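Local coordinates for protein tannase (Lactobacillus plantarum, PDB 3WA7) that hydrolyses the galloyl ester bonds of tannins as a tannase, an esterase with the alpha/beta-hydrolase fold, at residues F348-N358 / H370-V381. Numbering follows the deposited sequence.
Sequences FDQLDLTSPEN and HFTALAQTRSTV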
loop_
_atom_site.group_PDB
_atom_site.type_symbol
_atom_site.label_atom_id
_atom_site.label_comp_id
_atom_site.label_asym_id
_atom_site.label_seq_id
_atom_site.Cartn_x
_atom_site.Cartn_y
_atom_site.Cartn_z
ATOM N N PHE A 348 -8.175 11.415 8.361
ATOM C CA PHE A 348 -7.049 10.647 8.878
ATOM C C PHE A 348 -6.575 11.094 10.257
ATOM O O PHE A 348 -6.462 10.278 11.170
ATOM C CB PHE A 348 -5.888 10.688 7.877
ATOM C CG PHE A 348 -6.233 10.086 6.539
ATOM C CD1 PHE A 348 -6.998 10.796 5.618
ATOM C CD2 PHE A 348 -5.854 8.782 6.231
ATOM C CE1 PHE A 348 -7.389 10.215 4.408
ATOM C CE2 PHE A 348 -6.239 8.190 5.025
ATOM C CZ PHE A 348 -7.009 8.908 4.114
ATOM N N ASP A 349 -6.292 12.381 10.417
ATOM C CA ASP A 349 -5.850 12.857 11.718
ATOM C C ASP A 349 -7.060 13.348 12.508
ATOM O O ASP A 349 -7.351 14.546 12.543
ATOM C CB ASP A 349 -4.821 13.980 11.569
ATOM C CG ASP A 349 -4.065 14.245 12.860
ATOM O OD1 ASP A 349 -4.521 13.769 13.920
ATOM O OD2 ASP A 349 -3.022 14.926 12.819
ATOM N N GLN A 350 -7.774 12.411 13.127
ATOM C CA GLN A 350 -8.957 12.757 13.909
ATOM C C GLN A 350 -8.598 13.627 15.107
ATOM O O GLN A 350 -7.572 13.416 15.754
ATOM C CB GLN A 350 -9.677 11.487 14.360
ATOM C CG GLN A 350 -10.671 10.949 13.350
ATOM C CD GLN A 350 -11.979 11.713 13.382
ATOM O OE1 GLN A 350 -12.684 11.710 14.391
ATOM N NE2 GLN A 350 -12.309 12.377 12.279
ATOM N N LEU A 351 -9.447 14.609 15.398
ATOM C CA LEU A 351 -9.184 15.518 16.503
ATOM C C LEU A 351 -9.152 14.815 17.852
ATOM O O LEU A 351 -8.499 15.290 18.785
ATOM C CB LEU A 351 -10.224 16.642 16.527
ATOM C CG LEU A 351 -10.347 17.453 15.233
ATOM C CD1 LEU A 351 -11.286 18.632 15.470
ATOM C CD2 LEU A 351 -8.978 17.946 14.785
ATOM N N ASP A 352 -9.853 13.689 17.954
ATOM C CA ASP A 352 -9.886 12.938 19.204
ATOM C C ASP A 352 -8.930 11.745 19.224
ATOM O O ASP A 352 -9.001 10.910 20.125
ATOM C CB ASP A 352 -11.311 12.461 19.517
ATOM C CG ASP A 352 -11.903 11.598 18.417
ATOM O OD1 ASP A 352 -11.162 11.182 17.501
ATOM O OD2 ASP A 352 -13.122 11.323 18.477
ATOM N N LEU A 353 -8.046 11.671 18.229
ATOM C CA LEU A 353 -7.043 10.602 18.133
ATOM C C LEU A 353 -7.584 9.183 17.955
ATOM O O LEU A 353 -6.898 8.215 18.296
ATOM C CB LEU A 353 -6.146 10.619 19.378
ATOM C CG LEU A 353 -5.271 11.842 19.663
ATOM C CD1 LEU A 353 -4.587 11.670 21.012
ATOM C CD2 LEU A 353 -4.239 12.008 18.564
ATOM N N THR A 354 -8.784 9.053 17.399
ATOM C CA THR A 354 -9.408 7.742 17.230
ATOM C C THR A 354 -9.197 6.984 15.917
ATOM O O THR A 354 -9.712 5.878 15.763
ATOM C CB THR A 354 -10.932 7.840 17.462
ATOM O OG1 THR A 354 -11.486 8.824 16.580
ATOM C CG2 THR A 354 -11.227 8.232 18.903
ATOM N N SER A 355 -8.447 7.545 14.974
ATOM C CA SER A 355 -8.250 6.855 13.698
ATOM C C SER A 355 -7.113 5.841 13.743
ATOM O O SER A 355 -6.316 5.830 14.680
ATOM C CB SER A 355 -7.959 7.859 12.580
ATOM O OG SER A 355 -6.565 8.097 12.484
ATOM N N PRO A 356 -7.035 4.960 12.731
ATOM C CA PRO A 356 -5.962 3.961 12.702
ATOM C C PRO A 356 -4.615 4.667 12.593
ATOM O O PRO A 356 -3.628 4.253 13.203
ATOM C CB PRO A 356 -6.282 3.147 11.451
ATOM C CG PRO A 356 -7.777 3.214 11.387
ATOM C CD PRO A 356 -8.046 4.672 11.697
ATOM N N GLU A 357 -4.580 5.742 11.810
ATOM C CA GLU A 357 -3.348 6.495 11.635
ATOM C C GLU A 357 -2.913 7.180 12.935
ATOM O O GLU A 357 -1.718 7.304 13.199
ATOM C CB GLU A 357 -3.505 7.531 10.515
ATOM C CG GLU A 357 -3.659 6.939 9.109
ATOM C CD GLU A 357 -5.038 6.353 8.852
ATOM O OE1 GLU A 357 -6.016 6.833 9.458
ATOM O OE2 GLU A 357 -5.149 5.424 8.024
ATOM N N ASN A 358 -3.870 7.629 13.745
ATOM C CA ASN A 358 -3.522 8.269 15.018
ATOM C C ASN A 358 -2.775 7.250 15.887
ATOM O O ASN A 358 -1.767 7.571 16.523
ATOM C CB ASN A 358 -4.782 8.740 15.761
ATOM C CG ASN A 358 -5.397 9.995 15.153
ATOM O OD1 ASN A 358 -6.580 10.018 14.812
ATOM N ND2 ASN A 358 -4.597 11.047 15.026
ATOM N N HIS A 370 -1.194 13.077 17.030
ATOM C CA HIS A 370 -1.622 13.781 15.832
ATOM C C HIS A 370 -0.378 13.788 14.951
ATOM O O HIS A 370 0.729 13.534 15.436
ATOM C CB HIS A 370 -2.043 15.214 16.161
ATOM C CG HIS A 370 -3.323 15.302 16.928
ATOM N ND1 HIS A 370 -4.515 14.811 16.442
ATOM C CD2 HIS A 370 -3.598 15.815 18.151
ATOM C CE1 HIS A 370 -5.470 15.017 17.332
ATOM N NE2 HIS A 370 -4.939 15.625 18.378
ATOM N N PHE A 371 -0.553 14.054 13.661
ATOM C CA PHE A 371 0.575 14.087 12.740
ATOM C C PHE A 371 0.449 15.237 11.748
ATOM O O PHE A 371 1.088 15.245 10.692
ATOM C CB PHE A 371 0.719 12.741 12.016
ATOM C CG PHE A 371 -0.577 12.172 11.504
ATOM C CD1 PHE A 371 -0.964 12.361 10.179
ATOM C CD2 PHE A 371 -1.403 11.426 12.344
ATOM C CE1 PHE A 371 -2.155 11.810 9.699
ATOM C CE2 PHE A 371 -2.592 10.874 11.877
ATOM C CZ PHE A 371 -2.969 11.066 10.549
ATOM N N THR A 372 -0.383 16.207 12.114
ATOM C CA THR A 372 -0.609 17.410 11.316
ATOM C C THR A 372 -0.772 18.563 12.297
ATOM O O THR A 372 -1.324 18.387 13.383
ATOM C CB THR A 372 -1.892 17.315 10.459
ATOM O OG1 THR A 372 -3.037 17.200 11.315
ATOM C CG2 THR A 372 -1.821 16.113 9.528
ATOM N N ALA A 373 -0.286 19.740 11.920
ATOM C CA ALA A 373 -0.393 20.908 12.785
ATOM C C ALA A 373 -1.859 21.256 13.042
ATOM O O ALA A 373 -2.235 21.631 14.153
ATOM C CB ALA A 373 0.327 22.095 12.145
ATOM N N LEU A 374 -2.686 21.118 12.013
ATOM C CA LEU A 374 -4.107 21.430 12.128
ATOM C C LEU A 374 -4.813 20.657 13.243
ATOM O O LEU A 374 -5.485 21.251 14.091
ATOM C CB LEU A 374 -4.814 21.141 10.805
ATOM C CG LEU A 374 -6.327 21.348 10.842
ATOM C CD1 LEU A 374 -6.637 22.829 10.766
ATOM C CD2 LEU A 374 -6.971 20.611 9.689
ATOM N N ALA A 375 -4.669 19.335 13.236
ATOM C CA ALA A 375 -5.321 18.501 14.241
ATOM C C ALA A 375 -4.724 18.661 15.637
ATOM O O ALA A 375 -5.420 18.481 16.633
ATOM C CB ALA A 375 -5.281 17.036 13.815
ATOM N N GLN A 376 -3.440 18.993 15.711
ATOM C CA GLN A 376 -2.794 19.190 17.003
ATOM C C GLN A 376 -3.380 20.459 17.606
ATOM O O GLN A 376 -3.774 20.493 18.772
ATOM C CB GLN A 376 -1.283 19.352 16.828
ATOM C CG GLN A 376 -0.506 19.624 18.121
ATOM C CD GLN A 376 -0.722 18.555 19.183
ATOM O OE1 GLN A 376 -0.924 17.383 18.869
ATOM N NE2 GLN A 376 -0.661 18.957 20.451
ATOM N N THR A 377 -3.447 21.499 16.785
ATOM C CA THR A 377 -3.976 22.783 17.216
ATOM C C THR A 377 -5.431 22.685 17.657
ATOM O O THR A 377 -5.825 23.286 18.657
ATOM C CB THR A 377 -3.864 23.827 16.086
ATOM O OG1 THR A 377 -2.483 24.022 15.757
ATOM C CG2 THR A 377 -4.473 25.157 16.516
ATOM N N ARG A 378 -6.224 21.914 16.918
ATOM C CA ARG A 378 -7.644 21.761 17.219
ATOM C C ARG A 378 -7.999 20.464 17.931
ATOM O O ARG A 378 -9.158 20.046 17.926
ATOM C CB ARG A 378 -8.450 21.867 15.925
ATOM C CG ARG A 378 -8.278 23.203 15.235
ATOM C CD ARG A 378 -8.908 23.215 13.858
ATOM N NE ARG A 378 -8.790 24.530 13.235
ATOM C CZ ARG A 378 -7.638 25.144 12.987
ATOM N NH1 ARG A 378 -6.488 24.564 13.307
ATOM N NH2 ARG A 378 -7.633 26.343 12.420
ATOM N N SER A 379 -7.008 19.837 18.555
ATOM C CA SER A 379 -7.232 18.583 19.262
ATOM C C SER A 379 -8.310 18.717 20.331
ATOM O O SER A 379 -8.321 19.677 21.104
ATOM C CB SER A 379 -5.930 18.102 19.903
ATOM O OG SER A 379 -6.111 16.836 20.513
ATOM N N THR A 380 -9.218 17.747 20.371
ATOM C CA THR A 380 -10.299 17.759 21.349
ATOM C C THR A 380 -9.934 16.946 22.586
ATOM O O THR A 380 -10.746 16.781 23.493
ATOM C CB THR A 380 -11.599 17.199 20.746
ATOM O OG1 THR A 380 -11.366 15.873 20.251
ATOM C CG2 THR A 380 -12.080 18.087 19.611
ATOM N N VAL A 381 -8.705 16.437 22.611
ATOM C CA VAL A 381 -8.206 15.649 23.737
ATOM C C VAL A 381 -6.740 15.994 23.977
ATOM O O VAL A 381 -6.084 16.558 23.103
ATOM C CB VAL A 381 -8.309 14.128 23.460
ATOM C CG1 VAL A 381 -9.754 13.742 23.182
ATOM C CG2 VAL A 381 -7.416 13.746 22.281
#
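Asp349 is buried against 370-381, and four hydrogen bonds hold its carboxylate. His370 ND1 donates a hydrogen bond to Asp349 OD1 at 2.7 Å, on the syn side but tilted 27° out of the carboxylate plane, and Asn358 ND2 reaches the same oxygen from the other face of the carboxylate. Asp349 OD2 accepts from Phe371 N at 2.8 Å and from the N-cap Thr372 OG1 at 2.7 Å, again from opposite faces. With CG anti to the backbone N (chi1 -165°), Asp349 extends into this ring of donors while its CB lies over one face of Phe371. Cutting Asp349 back to an alanine would probably leave His370 ND1, Asn358 ND2, Phe371 N and Thr372 OG1 without the carboxylate that accepts from them. His370 NE2 donates to Ser379 OG at 2.7 Å, and Leu353 CD2 sits over one face of the His370 ring, 3.5 Å from its centroid. The other end is looser and nearer solvent. There Thr380 N bonds to Leu351 O at 3.0 Å, and Val381 CG2 rests on Leu353 CD1. Loop 348-353 and the first turn of helix 356-360 meet the chain flanking helix 373-377; helix 209-220 meets Phe348, Glu357 and Phe371, while helix 252-271 packs on Leu374 and Arg378.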